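PDB 3TFZ: cyclase from Streptomyces sp. R1128, which probably folds, cyclises and aromatises the nascent polyketide chain in the biosynthesis of the R1128 aromatic polyketides. Local coordinates for residues A59-L71 / I78-G90. Sequence-based numbering, arbitrary orientation.
With CXS (3-cyclohexyl-1-propylsulfonic acid), chain H.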
# COMPACT_ATOMS: atom_id res chain seq x y z
N ALA A 59 -20.17 -5.43 5.07
CA ALA A 59 -20.53 -5.80 6.47
C ALA A 59 -21.78 -6.67 6.46
O ALA A 59 -21.88 -7.61 5.71
CB ALA A 59 -20.72 -4.57 7.36
N GLY A 60 -22.75 -6.36 7.27
CA GLY A 60 -24.03 -7.09 7.11
C GLY A 60 -24.42 -7.40 5.62
O GLY A 60 -24.76 -8.52 5.28
N GLU A 61 -24.41 -6.40 4.74
CA GLU A 61 -25.27 -6.53 3.61
C GLU A 61 -25.01 -5.76 2.30
O GLU A 61 -23.93 -5.26 1.98
CB GLU A 61 -26.69 -6.29 4.04
CG GLU A 61 -27.02 -4.81 4.21
CD GLU A 61 -26.19 -4.16 5.24
OE1 GLU A 61 -25.14 -3.65 4.83
OE2 GLU A 61 -26.55 -4.17 6.44
N ILE A 62 -26.10 -5.74 1.55
CA ILE A 62 -26.07 -5.49 0.16
C ILE A 62 -26.17 -3.99 -0.08
O ILE A 62 -27.17 -3.35 0.20
CB ILE A 62 -27.15 -6.28 -0.53
CG1 ILE A 62 -27.08 -6.10 -2.04
CG2 ILE A 62 -28.52 -5.86 0.00
CD1 ILE A 62 -25.87 -6.53 -2.57
N ASN A 63 -25.05 -3.44 -0.54
CA ASN A 63 -25.03 -2.08 -0.98
C ASN A 63 -25.05 -1.97 -2.50
O ASN A 63 -24.56 -2.84 -3.23
CB ASN A 63 -23.84 -1.33 -0.35
CG ASN A 63 -24.16 -0.82 1.09
OD1 ASN A 63 -24.08 0.35 1.32
ND2 ASN A 63 -24.54 -1.69 2.01
N THR A 64 -25.70 -0.91 -2.95
CA THR A 64 -25.81 -0.63 -4.33
C THR A 64 -25.12 0.73 -4.59
O THR A 64 -25.30 1.66 -3.84
CB THR A 64 -27.27 -0.76 -4.80
OG1 THR A 64 -27.25 -0.91 -6.20
CG2 THR A 64 -28.06 0.47 -4.54
N TRP A 65 -24.29 0.81 -5.63
CA TRP A 65 -23.80 2.09 -6.09
C TRP A 65 -23.52 2.05 -7.58
O TRP A 65 -23.51 1.00 -8.24
CB TRP A 65 -22.55 2.59 -5.28
CG TRP A 65 -21.38 1.71 -5.35
CD1 TRP A 65 -20.54 1.53 -6.44
CD2 TRP A 65 -20.91 0.80 -4.32
NE1 TRP A 65 -19.57 0.57 -6.14
CE2 TRP A 65 -19.77 0.10 -4.87
CE3 TRP A 65 -21.34 0.51 -3.00
CZ2 TRP A 65 -19.01 -0.79 -4.11
CZ3 TRP A 65 -20.60 -0.44 -2.26
CH2 TRP A 65 -19.44 -1.07 -2.81
N THR A 66 -23.28 3.25 -8.09
CA THR A 66 -23.01 3.53 -9.49
C THR A 66 -21.69 4.30 -9.61
O THR A 66 -21.59 5.32 -9.03
CB THR A 66 -24.15 4.41 -10.05
OG1 THR A 66 -25.26 3.58 -10.30
CG2 THR A 66 -23.77 5.05 -11.36
N SER A 67 -20.72 3.80 -10.38
CA SER A 67 -19.55 4.62 -10.67
C SER A 67 -19.27 4.86 -12.09
O SER A 67 -19.54 3.99 -12.97
CB SER A 67 -18.25 4.03 -10.10
OG SER A 67 -18.29 2.71 -10.44
N ARG A 68 -18.69 6.05 -12.29
CA ARG A 68 -18.10 6.42 -13.58
C ARG A 68 -16.64 6.07 -13.51
O ARG A 68 -15.91 6.58 -12.65
CB ARG A 68 -18.32 7.85 -13.94
CG ARG A 68 -17.71 8.17 -15.34
CD ARG A 68 -17.75 9.69 -15.70
NE ARG A 68 -19.06 9.91 -16.34
CZ ARG A 68 -19.25 9.79 -17.66
NH1 ARG A 68 -18.20 9.53 -18.46
NH2 ARG A 68 -20.48 9.97 -18.18
N ARG A 69 -16.24 5.10 -14.35
CA ARG A 69 -14.79 4.70 -14.53
C ARG A 69 -14.21 5.30 -15.78
O ARG A 69 -14.76 5.07 -16.88
CB ARG A 69 -14.61 3.17 -14.59
CG ARG A 69 -15.16 2.48 -13.26
CD ARG A 69 -15.65 1.04 -13.51
NE ARG A 69 -14.87 0.18 -14.49
CZ ARG A 69 -13.80 -0.56 -14.17
NH1 ARG A 69 -13.34 -0.58 -12.91
NH2 ARG A 69 -13.20 -1.30 -15.11
N ASP A 70 -13.14 6.07 -15.63
CA ASP A 70 -12.46 6.65 -16.76
C ASP A 70 -11.24 5.82 -16.95
O ASP A 70 -10.39 5.82 -16.09
CB ASP A 70 -12.12 8.12 -16.50
CG ASP A 70 -13.43 9.05 -16.51
OD1 ASP A 70 -14.27 8.91 -17.48
OD2 ASP A 70 -13.66 9.88 -15.55
N LEU A 71 -11.15 5.07 -18.04
CA LEU A 71 -10.09 4.09 -18.20
C LEU A 71 -8.97 4.65 -19.10
O LEU A 71 -9.25 5.19 -20.15
CB LEU A 71 -10.64 2.77 -18.80
CG LEU A 71 -11.57 1.81 -17.96
CD1 LEU A 71 -13.03 2.24 -18.05
CD2 LEU A 71 -11.41 0.39 -18.50
N ILE A 78 -7.23 3.66 -13.75
CA ILE A 78 -8.66 3.80 -13.86
C ILE A 78 -9.08 4.74 -12.78
O ILE A 78 -8.90 4.39 -11.62
CB ILE A 78 -9.43 2.48 -13.77
CG1 ILE A 78 -8.96 1.44 -14.85
CG2 ILE A 78 -10.99 2.77 -13.81
CD1 ILE A 78 -9.49 0.04 -14.64
N ALA A 79 -9.50 5.97 -13.14
CA ALA A 79 -10.12 6.95 -12.23
C ALA A 79 -11.62 6.57 -12.06
O ALA A 79 -12.34 6.31 -13.04
CB ALA A 79 -10.02 8.41 -12.80
N TYR A 80 -12.08 6.47 -10.82
CA TYR A 80 -13.49 6.17 -10.54
C TYR A 80 -14.10 7.32 -9.73
O TYR A 80 -13.41 7.94 -8.97
CB TYR A 80 -13.70 4.73 -9.93
CG TYR A 80 -13.23 4.62 -8.51
CD1 TYR A 80 -14.08 4.94 -7.46
CD2 TYR A 80 -11.89 4.17 -8.19
CE1 TYR A 80 -13.64 4.89 -6.14
CE2 TYR A 80 -11.47 4.17 -6.95
CZ TYR A 80 -12.34 4.51 -5.91
OH TYR A 80 -11.90 4.44 -4.64
N ARG A 81 -15.40 7.62 -9.93
CA ARG A 81 -16.17 8.56 -9.08
C ARG A 81 -17.56 7.88 -8.99
O ARG A 81 -18.11 7.45 -9.99
CB ARG A 81 -16.26 9.98 -9.69
CG ARG A 81 -16.87 11.14 -8.83
CD ARG A 81 -17.31 12.50 -9.56
NE ARG A 81 -17.31 13.76 -8.72
CZ ARG A 81 -18.11 14.10 -7.65
NH1 ARG A 81 -19.07 13.29 -7.13
NH2 ARG A 81 -17.96 15.30 -7.03
N GLN A 82 -18.08 7.71 -7.75
CA GLN A 82 -19.40 7.13 -7.54
C GLN A 82 -20.48 8.22 -7.75
O GLN A 82 -20.34 9.26 -7.15
CB GLN A 82 -19.46 6.51 -6.14
CG GLN A 82 -18.62 5.30 -6.11
CD GLN A 82 -18.91 4.45 -4.90
OE1 GLN A 82 -19.70 4.83 -3.98
NE2 GLN A 82 -18.30 3.28 -4.87
N LEU A 83 -21.46 7.99 -8.63
CA LEU A 83 -22.55 8.93 -9.00
C LEU A 83 -23.80 8.70 -8.15
O LEU A 83 -24.70 9.53 -8.12
CB LEU A 83 -22.95 8.78 -10.49
CG LEU A 83 -21.79 8.96 -11.48
CD1 LEU A 83 -22.31 8.91 -12.93
CD2 LEU A 83 -20.90 10.26 -11.17
N GLU A 84 -23.88 7.51 -7.56
CA GLU A 84 -24.90 7.17 -6.61
C GLU A 84 -24.10 6.33 -5.59
O GLU A 84 -23.23 5.60 -5.98
CB GLU A 84 -26.15 6.49 -7.30
CG GLU A 84 -27.12 7.63 -7.94
CD GLU A 84 -28.09 7.13 -8.99
OE1 GLU A 84 -27.73 7.06 -10.19
OE2 GLU A 84 -29.23 6.83 -8.62
N THR A 85 -24.36 6.51 -4.31
CA THR A 85 -23.49 5.94 -3.28
C THR A 85 -24.35 5.17 -2.24
O THR A 85 -25.52 4.99 -2.44
CB THR A 85 -22.60 7.03 -2.61
OG1 THR A 85 -23.42 7.95 -1.90
CG2 THR A 85 -21.89 7.86 -3.63
N ALA A 86 -23.74 4.57 -1.25
CA ALA A 86 -24.50 3.93 -0.18
C ALA A 86 -24.95 5.03 0.78
O ALA A 86 -24.32 6.09 0.81
CB ALA A 86 -23.56 2.93 0.58
N PRO A 87 -26.03 4.79 1.57
CA PRO A 87 -26.60 5.89 2.45
C PRO A 87 -25.63 6.69 3.36
O PRO A 87 -25.83 7.86 3.53
CB PRO A 87 -27.70 5.21 3.29
CG PRO A 87 -28.09 3.98 2.40
CD PRO A 87 -26.81 3.54 1.62
N ILE A 88 -24.60 6.08 3.92
CA ILE A 88 -23.73 6.78 4.85
C ILE A 88 -22.62 7.51 4.08
O ILE A 88 -21.80 8.22 4.67
CB ILE A 88 -23.14 5.82 5.91
CG1 ILE A 88 -22.24 4.77 5.21
CG2 ILE A 88 -24.34 5.19 6.77
CD1 ILE A 88 -20.86 4.45 5.94
N VAL A 89 -22.63 7.39 2.74
CA VAL A 89 -21.46 7.89 1.96
C VAL A 89 -21.86 9.14 1.30
O VAL A 89 -22.95 9.21 0.70
CB VAL A 89 -20.94 6.85 0.87
CG1 VAL A 89 -19.97 7.50 -0.14
CG2 VAL A 89 -20.38 5.69 1.52
N GLY A 90 -21.00 10.15 1.41
CA GLY A 90 -21.36 11.47 0.86
C GLY A 90 -20.54 11.60 -0.37
O GLY A 90 -21.03 12.04 -1.40
S CXS H . -16.06 1.58 -7.75
O1 CXS H . -16.87 2.55 -7.00
O2 CXS H . -15.78 2.01 -9.16
O3 CXS H . -16.84 0.33 -7.72
C1 CXS H . -14.58 1.11 -7.08
C2 CXS H . -14.72 0.61 -5.67
C3 CXS H . -13.76 1.28 -4.74
N CXS H . -13.72 0.52 -3.49
C4 CXS H . -14.91 0.40 -2.62
C5 CXS H . -16.00 1.42 -2.89
C6 CXS H . -16.40 2.11 -1.56
C7 CXS H . -17.00 1.20 -0.50
C8 CXS H . -15.97 0.09 -0.38
C9 CXS H . -14.67 0.53 -1.10
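An antiparallel beta hairpin of the helix-grip sheet joins 59-71 to 78-90, with Arg68 and Arg81 bonded both ways through their backbones and Asp70 and Ala79 likewise. A classic beta bulge interrupts the pairing: Leu83 and Glu84 both face Thr66, whose O takes a 2.7 Å bond from Leu83 N while its N donates to Glu84 O. Ser67, Arg69, Tyr80 and Gln82 share the concave face with Trp65. There Gln82 sets NE2 over one indole face, toward its rim, 3.2 Å from Trp65 CD1, with amide and ring planes 22° apart. Flat amide and indole can overlap while each still points an N-H into the pocket, here to the sulfonate of CXS, probably from the crystallisation liquor. Gln82 NE2 reaches CXS O1 at 2.7 Å, and Trp65 NE1 gives CXS O3 a longer bond. Small Ser67, its OG set between backbone N and carbonyl carbon (chi1 47°), binds CXS O2 at 2.9 Å; His112 NE2 also bonds CXS. Tyr80 lays a ring face under CXS C1, its OH held by Thr111 O. A leucine in place of Trp65 would probably leave CXS O3 without this donor and the Gln82 amide without its flat support. Ile78 CG2 packs on Arg69 CB, while Gln50, Tyr30 and Leu24 hold the guanidinium. This face lines the CXS site, consistent with a polyketide pocket between curved sheet and long helix 131-164, the Bet v 1-like helix-grip fold.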